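Local coordinates for hypoxanthine phosphoribosyltransferase (Bacillus anthracis, PDB 4QYI), which probably catalyses the magnesium-dependent transfer of a phosphoribosyl group from PRPP to hypoxanthine or guanine in purine salvage, at residues Lys86-Asn91 / Asp115-His120; Val97-Asp102 / Leu108-Leu113; Cys128-Lys133 / Val156-Asp161. One frame throughout, in Å; residues are numbered along the deposited sequence.

How the contacts relate
Contact 1 (86-91 with 115-120) is a surface contact, while contacts 2 (97-102 with 108-113) and 3 (128-133 with 156-161) are buried near the middle of the chain. Contacts 1 and 2 share helix 108-118 and meet where F117 packs on V99; contacts 2 and 3 join through neighbouring strands 96-101 and 124-129 of the central sheet, where C128 pairs with V99 and E101. The chemistry follows the position: a histidine-aspartate bond, two bridging waters and an apolar patch in contact 1; aliphatic packing beside magnesium and phosphate in contact 2; packing of leucines on a tyrosine and an isoleucine in contact 3.

Contact 1: Lys86-Asn91 / Asp115-His120; sequences KDIDVN and DHFFMH
D87 and H116 make the polar grip of this contact: H116 NE2 donates to D87 OD1 over 2.8 Å, with an N-H...O angle of 160°. The oxygen lies close to the ring plane of the histidine, whereas the nitrogen reaches OD1 on its syn side but out of the carboxylate plane; the two flat groups are turned 47° apart. From the opposite face of the carboxylate the backbone N of I88 also donates to OD1, so two bonds fix the rotation of the aspartate.

The tightly packed part centres on I88, whose two branches serve different neighbours: CG2 meets the edge of the F117 ring at CE1, 4.0 Å away, while CD1 comes to 3.9 Å from ND1 of H120. With chi1 at 58°, CG1 sits between the backbone N and carbonyl carbon, which carries CD1 to the imidazole and CG2 to the phenyl ring. F117 is buried and also rests on I41 and I67 of the sheet, as befits a large apolar ring on helix 108-118.

Around H120 the contact is looser and watery. Water 1 links H120 NE2 to D87 OD2, donating to the carboxylate over 2.5 Å, and water 2 links H120 ND1 to the carbonyl of V90; both waters lie in the imidazole plane. Histidine suits position 120, since both ring nitrogens meet waters while ND1 and CE1 also lie near the end of I88. A His-carboxylate hydrogen bond thus ties the loop between strands 82-84 and 96-101 to the later part of helix 108-118, and the carboxylate would probably favour a protonated H116.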
loop_
_atom_site.group_PDB
_atom_site.type_symbol
_atom_site.label_atom_id
_atom_site.label_comp_id
_atom_site.label_asym_id
_atom_site.label_seq_id
_atom_site.Cartn_x
_atom_site.Cartn_y
_atom_site.Cartn_z
ATOM N N LYS A 86 8.067 2.319 11.978
ATOM C CA LYS A 86 7.913 0.915 11.650
ATOM C C LYS A 86 9.115 0.534 10.826
ATOM O O LYS A 86 9.321 1.041 9.726
ATOM C CB LYS A 86 6.621 0.641 10.852
ATOM C CG LYS A 86 6.424 -0.832 10.438
ATOM C CD LYS A 86 6.178 -1.736 11.644
ATOM C CE LYS A 86 5.971 -3.202 11.241
ATOM N NZ LYS A 86 7.198 -3.891 10.694
ATOM N N ASP A 87 9.893 -0.396 11.362
ATOM C CA ASP A 87 11.076 -0.879 10.718
ATOM C C ASP A 87 10.691 -2.094 9.854
ATOM O O ASP A 87 9.587 -2.603 9.946
ATOM C CB ASP A 87 12.058 -1.307 11.800
ATOM C CG ASP A 87 13.495 -1.373 11.321
ATOM O OD1 ASP A 87 13.763 -1.136 10.124
ATOM O OD2 ASP A 87 14.379 -1.567 12.196
ATOM N N ILE A 88 11.601 -2.557 9.022
ATOM C CA ILE A 88 11.272 -3.687 8.176
ATOM C C ILE A 88 11.271 -5.017 8.925
ATOM O O ILE A 88 12.016 -5.213 9.889
ATOM C CB ILE A 88 12.205 -3.774 6.965
ATOM C CG1 ILE A 88 13.661 -3.893 7.400
ATOM C CG2 ILE A 88 12.043 -2.546 6.075
ATOM C CD1 ILE A 88 14.574 -4.285 6.246
ATOM N N ASP A 89 10.455 -5.934 8.432
ATOM C CA ASP A 89 10.362 -7.274 8.963
ATOM C C ASP A 89 11.184 -8.249 8.144
ATOM O O ASP A 89 11.649 -9.230 8.673
ATOM C CB ASP A 89 8.926 -7.776 8.845
ATOM C CG ASP A 89 7.961 -6.906 9.579
ATOM O OD1 ASP A 89 8.215 -6.663 10.762
ATOM O OD2 ASP A 89 6.953 -6.482 8.974
ATOM N N VAL A 90 11.319 -8.004 6.850
ATOM C CA VAL A 90 12.015 -8.952 5.978
ATOM C C VAL A 90 13.512 -8.861 6.050
ATOM O O VAL A 90 14.085 -7.842 6.433
ATOM C CB VAL A 90 11.613 -8.789 4.510
ATOM C CG1 VAL A 90 10.140 -9.094 4.333
ATOM C CG2 VAL A 90 11.949 -7.384 3.998
ATOM N N ASN A 91 14.147 -9.963 5.685
ATOM C CA ASN A 91 15.584 -10.044 5.642
ATOM C C ASN A 91 16.143 -9.458 4.351
ATOM O O ASN A 91 15.852 -9.961 3.276
ATOM C CB ASN A 91 15.998 -11.517 5.705
ATOM C CG ASN A 91 17.492 -11.703 5.595
ATOM O OD1 ASN A 91 18.270 -10.792 5.872
ATOM N ND2 ASN A 91 17.893 -12.865 5.114
ATOM N N ASP A 115 21.368 5.015 5.165
ATOM C CA ASP A 115 22.299 4.558 6.201
ATOM C C ASP A 115 21.678 3.460 7.067
ATOM O O ASP A 115 22.358 2.521 7.479
ATOM C CB ASP A 115 22.728 5.719 7.084
ATOM C CG ASP A 115 23.646 6.686 6.377
ATOM O OD1 ASP A 115 24.187 6.350 5.304
ATOM O OD2 ASP A 115 23.879 7.776 6.930
ATOM N N HIS A 116 20.385 3.574 7.363
ATOM C CA HIS A 116 19.718 2.552 8.163
ATOM C C HIS A 116 19.741 1.193 7.440
ATOM O O HIS A 116 20.098 0.170 8.022
ATOM C CB HIS A 116 18.273 2.950 8.491
ATOM C CG HIS A 116 17.505 1.882 9.207
ATOM N ND1 HIS A 116 17.786 1.505 10.499
ATOM C CD2 HIS A 116 16.462 1.120 8.817
ATOM C CE1 HIS A 116 16.957 0.548 10.871
ATOM N NE2 HIS A 116 16.144 0.295 9.866
ATOM N N PHE A 117 19.358 1.200 6.176
ATOM C CA PHE A 117 19.332 -0.052 5.424
ATOM C C PHE A 117 20.734 -0.637 5.243
ATOM O O PHE A 117 20.903 -1.858 5.323
ATOM C CB PHE A 117 18.652 0.104 4.086
ATOM C CG PHE A 117 17.195 0.439 4.179
ATOM C CD1 PHE A 117 16.320 -0.416 4.831
ATOM C CD2 PHE A 117 16.696 1.576 3.569
ATOM C CE1 PHE A 117 14.969 -0.125 4.902
ATOM C CE2 PHE A 117 15.348 1.879 3.635
ATOM C CZ PHE A 117 14.483 1.028 4.299
ATOM N N PHE A 118 21.735 0.220 5.055
ATOM C CA PHE A 118 23.101 -0.302 4.929
ATOM C C PHE A 118 23.555 -1.080 6.151
ATOM O O PHE A 118 24.377 -1.986 6.032
ATOM C CB PHE A 118 24.138 0.736 4.473
ATOM C CG PHE A 118 24.220 0.869 2.970
ATOM C CD1 PHE A 118 24.604 -0.231 2.193
ATOM C CD2 PHE A 118 23.962 2.075 2.327
ATOM C CE1 PHE A 118 24.702 -0.138 0.818
ATOM C CE2 PHE A 118 24.064 2.172 0.943
ATOM C CZ PHE A 118 24.434 1.067 0.186
ATOM N N MET A 119 22.991 -0.759 7.317
ATOM C CA MET A 119 23.336 -1.473 8.536
ATOM C C MET A 119 22.914 -2.934 8.425
ATOM O O MET A 119 23.487 -3.791 9.075
ATOM C CB MET A 119 22.700 -0.801 9.769
ATOM C CG MET A 119 23.359 0.528 10.138
ATOM S SD MET A 119 22.503 1.458 11.446
ATOM C CE MET A 119 22.307 0.214 12.722
ATOM N N HIS A 120 21.929 -3.217 7.574
ATOM C CA HIS A 120 21.458 -4.613 7.328
ATOM C C HIS A 120 22.311 -5.400 6.319
ATOM O O HIS A 120 22.074 -6.584 6.085
ATOM C CB HIS A 120 20.018 -4.575 6.838
ATOM C CG HIS A 120 19.032 -4.178 7.895
ATOM N ND1 HIS A 120 17.929 -4.944 8.202
ATOM C CD2 HIS A 120 19.019 -3.134 8.753
ATOM C CE1 HIS A 120 17.244 -4.358 9.174
ATOM N NE2 HIS A 120 17.888 -3.260 9.526
HETATM O O HOH W 1 16.814 -2.265 11.910
HETATM O O HOH W 2 16.739 -7.484 7.263
#

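Contact 2: Val97-Asp102 / Leu108-Leu113; sequences VIVVED and LTLHFL. With MG (magnesium ion), chain F; PO4 (phosphate ion), chain H.
L110 reaches from the helix to the strand with one methyl group: its CD1 lies 4.0 Å from CG of E101 and 4.2 Å from CG1 of V99. The leucine runs alongside V99 and E101 but points the other way, so its methyl meets the methylene part of the glutamate, and the carboxylate turns to the metal. Valine and leucine suit this buried interface, where L110 and V99 also rest on F127 of the next strand.

Beyond the methylene contact, E101 bends at chi2 (-75°) and brings its carboxylate to the magnesium ion, which OE2 binds at 2.1 Å. D102 OD1 binds the same ion at 2.0 Å, and four waters complete a six-coordinate shell. The backbone N of D102 donates to the anti lone pair of E101 OE2, helping to hold that ligand in place, and water 3 donates to the other oxygen of D102.

At the start of the helix, T109 N gives a hydrogen bond of 3.1 Å to phosphate O3, while the bond from L110 N to O4 is weak. D105 N and G107 N also donate to this anion, and the positive end of the helix dipole would favour it. An acidic pair where a central strand turns its corner, followed by an anion-binding loop and helix, is the PRPP-binding motif of type I phosphoribosyltransferases; the phosphate probably marks the site of the PRPP 5'-phosphate.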
loop_
_atom_site.group_PDB
_atom_site.type_symbol
_atom_site.label_atom_id
_atom_site.label_comp_id
_atom_site.label_asym_id
_atom_site.label_seq_id
_atom_site.Cartn_x
_atom_site.Cartn_y
_atom_site.Cartn_z
ATOM N N VAL A 97 17.953 -4.634 -3.019
ATOM C CA VAL A 97 16.878 -3.834 -2.462
ATOM C C VAL A 97 16.586 -2.567 -3.254
ATOM O O VAL A 97 17.495 -1.806 -3.620
ATOM C CB VAL A 97 17.243 -3.381 -1.035
ATOM C CG1 VAL A 97 16.113 -2.577 -0.417
ATOM C CG2 VAL A 97 17.586 -4.573 -0.157
ATOM N N ILE A 98 15.309 -2.350 -3.527
ATOM C CA ILE A 98 14.886 -1.111 -4.163
ATOM C C ILE A 98 13.938 -0.409 -3.204
ATOM O O ILE A 98 12.894 -0.953 -2.840
ATOM C CB ILE A 98 14.209 -1.328 -5.504
ATOM C CG1 ILE A 98 15.207 -2.009 -6.435
ATOM C CG2 ILE A 98 13.771 0.021 -6.074
ATOM C CD1 ILE A 98 14.625 -2.413 -7.733
ATOM N N VAL A 99 14.292 0.809 -2.829
ATOM C CA VAL A 99 13.465 1.597 -1.913
ATOM C C VAL A 99 12.620 2.496 -2.787
ATOM O O VAL A 99 13.143 3.261 -3.613
ATOM C CB VAL A 99 14.315 2.414 -0.944
ATOM C CG1 VAL A 99 13.445 3.236 0.005
ATOM C CG2 VAL A 99 15.213 1.482 -0.159
ATOM N N VAL A 100 11.316 2.407 -2.575
ATOM C CA VAL A 100 10.341 3.131 -3.385
ATOM C C VAL A 100 9.705 4.314 -2.664
ATOM O O VAL A 100 9.173 4.161 -1.579
ATOM C CB VAL A 100 9.269 2.137 -3.877
ATOM C CG1 VAL A 100 8.139 2.837 -4.604
ATOM C CG2 VAL A 100 9.900 1.103 -4.790
ATOM N N GLU A 101 9.819 5.489 -3.274
ATOM C CA GLU A 101 9.240 6.713 -2.766
ATOM C C GLU A 101 8.324 7.358 -3.761
ATOM O O GLU A 101 8.373 7.078 -4.964
ATOM C CB GLU A 101 10.317 7.760 -2.450
ATOM C CG GLU A 101 10.846 7.725 -1.044
ATOM C CD GLU A 101 9.867 8.310 -0.018
ATOM O OE1 GLU A 101 10.329 8.543 1.111
ATOM O OE2 GLU A 101 8.668 8.584 -0.312
ATOM N N ASP A 102 7.463 8.219 -3.237
ATOM C CA ASP A 102 6.569 9.000 -4.068
ATOM C C ASP A 102 7.323 10.248 -4.503
ATOM O O ASP A 102 7.232 10.668 -5.644
ATOM C CB ASP A 102 5.288 9.386 -3.307
ATOM C CG ASP A 102 5.567 10.017 -1.946
ATOM O OD1 ASP A 102 6.589 9.722 -1.298
ATOM O OD2 ASP A 102 4.719 10.798 -1.495
ATOM N N LEU A 108 17.253 14.560 2.200
ATOM C CA LEU A 108 17.790 14.416 3.548
ATOM C C LEU A 108 17.268 13.174 4.245
ATOM O O LEU A 108 18.024 12.415 4.831
ATOM C CB LEU A 108 17.461 15.675 4.370
ATOM C CG LEU A 108 18.160 16.963 3.906
ATOM C CD1 LEU A 108 17.584 18.210 4.554
ATOM C CD2 LEU A 108 19.655 16.885 4.172
ATOM N N THR A 109 15.963 12.966 4.174
ATOM C CA THR A 109 15.333 11.822 4.825
ATOM C C THR A 109 15.675 10.478 4.208
ATOM O O THR A 109 15.842 9.474 4.893
ATOM C CB THR A 109 13.810 12.009 4.856
ATOM O OG1 THR A 109 13.513 13.106 5.729
ATOM C CG2 THR A 109 13.115 10.769 5.375
ATOM N N LEU A 110 15.790 10.454 2.905
ATOM C CA LEU A 110 16.106 9.217 2.245
ATOM C C LEU A 110 17.585 8.860 2.452
ATOM O O LEU A 110 17.944 7.682 2.499
ATOM C CB LEU A 110 15.752 9.380 0.795
ATOM C CG LEU A 110 15.529 8.116 0.002
ATOM C CD1 LEU A 110 14.462 7.222 0.643
ATOM C CD2 LEU A 110 15.085 8.561 -1.372
ATOM N N HIS A 111 18.431 9.878 2.612
ATOM C CA HIS A 111 19.853 9.651 2.889
ATOM C C HIS A 111 19.960 8.975 4.253
ATOM O O HIS A 111 20.740 8.045 4.442
ATOM C CB HIS A 111 20.613 10.981 2.890
ATOM C CG HIS A 111 22.089 10.844 3.107
ATOM N ND1 HIS A 111 22.972 10.557 2.087
ATOM C CD2 HIS A 111 22.841 10.986 4.224
ATOM C CE1 HIS A 111 24.203 10.517 2.569
ATOM N NE2 HIS A 111 24.151 10.778 3.863
ATOM N N PHE A 112 19.146 9.432 5.198
ATOM C CA PHE A 112 19.130 8.868 6.530
ATOM C C PHE A 112 18.617 7.420 6.445
ATOM O O PHE A 112 19.172 6.505 7.053
ATOM C CB PHE A 112 18.240 9.756 7.417
ATOM C CG PHE A 112 18.294 9.439 8.862
ATOM C CD1 PHE A 112 17.423 8.511 9.416
ATOM C CD2 PHE A 112 19.181 10.110 9.681
ATOM C CE1 PHE A 112 17.462 8.237 10.765
ATOM C CE2 PHE A 112 19.220 9.847 11.033
ATOM C CZ PHE A 112 18.361 8.912 11.579
ATOM N N LEU A 113 17.561 7.193 5.675
ATOM C CA LEU A 113 17.030 5.829 5.535
ATOM C C LEU A 113 18.034 4.909 4.830
ATOM O O LEU A 113 18.128 3.723 5.130
ATOM C CB LEU A 113 15.688 5.813 4.819
ATOM C CG LEU A 113 14.566 6.543 5.560
ATOM C CD1 LEU A 113 13.266 6.416 4.782
ATOM C CD2 LEU A 113 14.367 5.997 6.966
HETATM MG MG MG F . 7.058 9.555 0.624
HETATM P P PO4 H . 13.249 13.255 1.086
HETATM O O1 PO4 H . 11.849 12.849 1.438
HETATM O O2 PO4 H . 13.210 14.107 -0.154
HETATM O O3 PO4 H . 13.920 14.100 2.145
HETATM O O4 PO4 H . 14.070 12.022 0.906
HETATM O O HOH W 3 5.529 10.816 1.241
HETATM O O HOH W 4 8.448 11.276 -0.019
HETATM O O HOH W 5 8.485 9.523 2.304
HETATM O O HOH W 6 6.278 8.014 1.220
#

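Contact 3: Cys128-Lys133 / Val156-Asp161; sequences CTLLDK and VGYGID
A type I' beta turn running from G157 to I160 presents two side chains to the chain corner at L130, where strand 124-129 gives way to strand 131-132. L130 CD2 comes to 3.5 Å from CD2 of Y158, and CE2 of that ring lies at 3.8 Å; the methyl group approaches the ring obliquely. One residue further on, L131 CD1 meets I160 CD1 at 3.7 Å, methyl against methyl. Leucine suits both places in this buried seam because its branched end supplies methyl groups, to the tyrosine ring and to the isoleucine, with no polar atom to satisfy.

Within the phosphoribosyltransferase fold this joins the central sheet to the loop that follows strand 155-156, and I172 of strand 172-175 packs against L130, L131 and Y158 alike. The turn is closed by paired backbone bonds between G157 and I160; at the backbone angles of G157 and G159 a side chain would collide with the preceding carbonyl oxygen, which calls for glycine. Y158 has CG anti to its backbone N (chi1 -162°), which directs the ring at L130, while its hydroxyl is hydrogen-bonded to D53 OD2. On the strand side, T129 OG1 donates to L131 O over 2.7 Å, spanning the corner at L130. I160 also touches D102, one of the two protein ligands of the magnesium ion.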
loop_
_atom_site.group_PDB
_atom_site.type_symbol
_atom_site.label_atom_id
_atom_site.label_comp_id
_atom_site.label_asym_id
_atom_site.label_seq_id
_atom_site.Cartn_x
_atom_site.Cartn_y
_atom_site.Cartn_z
ATOM N N CYS A 128 14.092 4.382 -6.034
ATOM C CA CYS A 128 13.131 4.575 -7.097
ATOM C C CYS A 128 12.057 5.545 -6.638
ATOM O O CYS A 128 11.332 5.252 -5.694
ATOM C CB CYS A 128 12.484 3.232 -7.445
ATOM S SG CYS A 128 11.181 3.350 -8.700
ATOM N N THR A 129 11.942 6.690 -7.305
ATOM C CA THR A 129 10.929 7.658 -6.924
ATOM C C THR A 129 10.059 8.005 -8.110
ATOM O O THR A 129 10.517 8.055 -9.245
ATOM C CB THR A 129 11.548 8.955 -6.340
ATOM O OG1 THR A 129 10.518 9.830 -5.851
ATOM C CG2 THR A 129 12.368 9.680 -7.383
ATOM N N LEU A 130 8.787 8.239 -7.829
ATOM C CA LEU A 130 7.853 8.605 -8.861
ATOM C C LEU A 130 8.173 10.013 -9.308
ATOM O O LEU A 130 8.242 10.285 -10.508
ATOM C CB LEU A 130 6.418 8.583 -8.335
ATOM C CG LEU A 130 5.351 8.982 -9.365
ATOM C CD1 LEU A 130 5.343 8.032 -10.547
ATOM C CD2 LEU A 130 3.978 8.998 -8.722
ATOM N N LEU A 131 8.370 10.901 -8.328
ATOM C CA LEU A 131 8.638 12.307 -8.605
ATOM C C LEU A 131 9.948 12.752 -7.981
ATOM O O LEU A 131 10.288 12.316 -6.881
ATOM C CB LEU A 131 7.511 13.151 -8.041
ATOM C CG LEU A 131 6.087 12.714 -8.416
ATOM C CD1 LEU A 131 5.077 13.537 -7.622
ATOM C CD2 LEU A 131 5.816 12.808 -9.905
ATOM N N ASP A 132 10.683 13.610 -8.693
ATOM C CA ASP A 132 11.969 14.107 -8.232
ATOM C C ASP A 132 12.009 15.632 -8.399
ATOM O O ASP A 132 11.503 16.183 -9.394
ATOM C CB ASP A 132 13.119 13.444 -9.025
ATOM C CG ASP A 132 14.491 13.610 -8.355
ATOM O OD1 ASP A 132 14.530 13.881 -7.141
ATOM O OD2 ASP A 132 15.537 13.387 -9.022
ATOM N N LYS A 133 12.606 16.297 -7.417
ATOM C CA LYS A 133 12.766 17.751 -7.414
ATOM C C LYS A 133 14.221 17.978 -7.056
ATOM O O LYS A 133 14.520 18.335 -5.923
ATOM C CB LYS A 133 11.838 18.412 -6.368
ATOM C CG LYS A 133 10.337 18.172 -6.645
ATOM C CD LYS A 133 9.182 18.353 -5.622
ATOM C CE LYS A 133 8.645 19.725 -5.217
ATOM N NZ LYS A 133 7.465 19.560 -4.298
ATOM N N VAL A 156 -0.878 16.593 -5.346
ATOM C CA VAL A 156 -1.681 15.572 -4.695
ATOM C C VAL A 156 -2.079 14.535 -5.724
ATOM O O VAL A 156 -1.920 14.755 -6.932
ATOM C CB VAL A 156 -2.971 16.156 -4.057
ATOM C CG1 VAL A 156 -2.632 17.160 -2.961
ATOM C CG2 VAL A 156 -3.861 16.795 -5.109
ATOM N N GLY A 157 -2.588 13.405 -5.240
ATOM C CA GLY A 157 -3.041 12.309 -6.098
ATOM C C GLY A 157 -2.104 11.107 -6.170
ATOM O O GLY A 157 -0.928 11.188 -5.794
ATOM N N TYR A 158 -2.637 9.980 -6.642
ATOM C CA TYR A 158 -1.846 8.769 -6.834
ATOM C C TYR A 158 -1.040 8.418 -5.561
ATOM O O TYR A 158 0.159 8.159 -5.617
ATOM C CB TYR A 158 -0.933 8.964 -8.067
ATOM C CG TYR A 158 -0.366 7.690 -8.667
ATOM C CD1 TYR A 158 -1.149 6.864 -9.484
ATOM C CD2 TYR A 158 0.962 7.334 -8.469
ATOM C CE1 TYR A 158 -0.629 5.702 -10.036
ATOM C CE2 TYR A 158 1.494 6.182 -9.033
ATOM C CZ TYR A 158 0.695 5.376 -9.815
ATOM O OH TYR A 158 1.242 4.231 -10.343
ATOM N N GLY A 159 -1.730 8.411 -4.425
ATOM C CA GLY A 159 -1.118 8.110 -3.133
ATOM C C GLY A 159 -0.621 9.277 -2.298
ATOM O O GLY A 159 -0.497 9.158 -1.084
ATOM N N ILE A 160 -0.394 10.418 -2.945
ATOM C CA ILE A 160 0.101 11.635 -2.306
ATOM C C ILE A 160 -1.056 12.501 -1.803
ATOM O O ILE A 160 -2.009 12.827 -2.539
ATOM C CB ILE A 160 0.934 12.441 -3.319
ATOM C CG1 ILE A 160 1.968 11.519 -3.946
ATOM C CG2 ILE A 160 1.608 13.646 -2.674
ATOM C CD1 ILE A 160 2.708 12.108 -5.122
ATOM N N ASP A 161 -0.961 12.930 -0.552
ATOM C CA ASP A 161 -2.016 13.734 0.052
ATOM C C ASP A 161 -1.660 15.180 0.347
ATOM O O ASP A 161 -0.545 15.641 0.155
ATOM C CB ASP A 161 -2.350 13.178 1.430
ATOM C CG ASP A 161 -1.237 13.448 2.449
ATOM O OD1 ASP A 161 -0.063 13.151 2.157
ATOM O OD2 ASP A 161 -1.528 13.959 3.553
#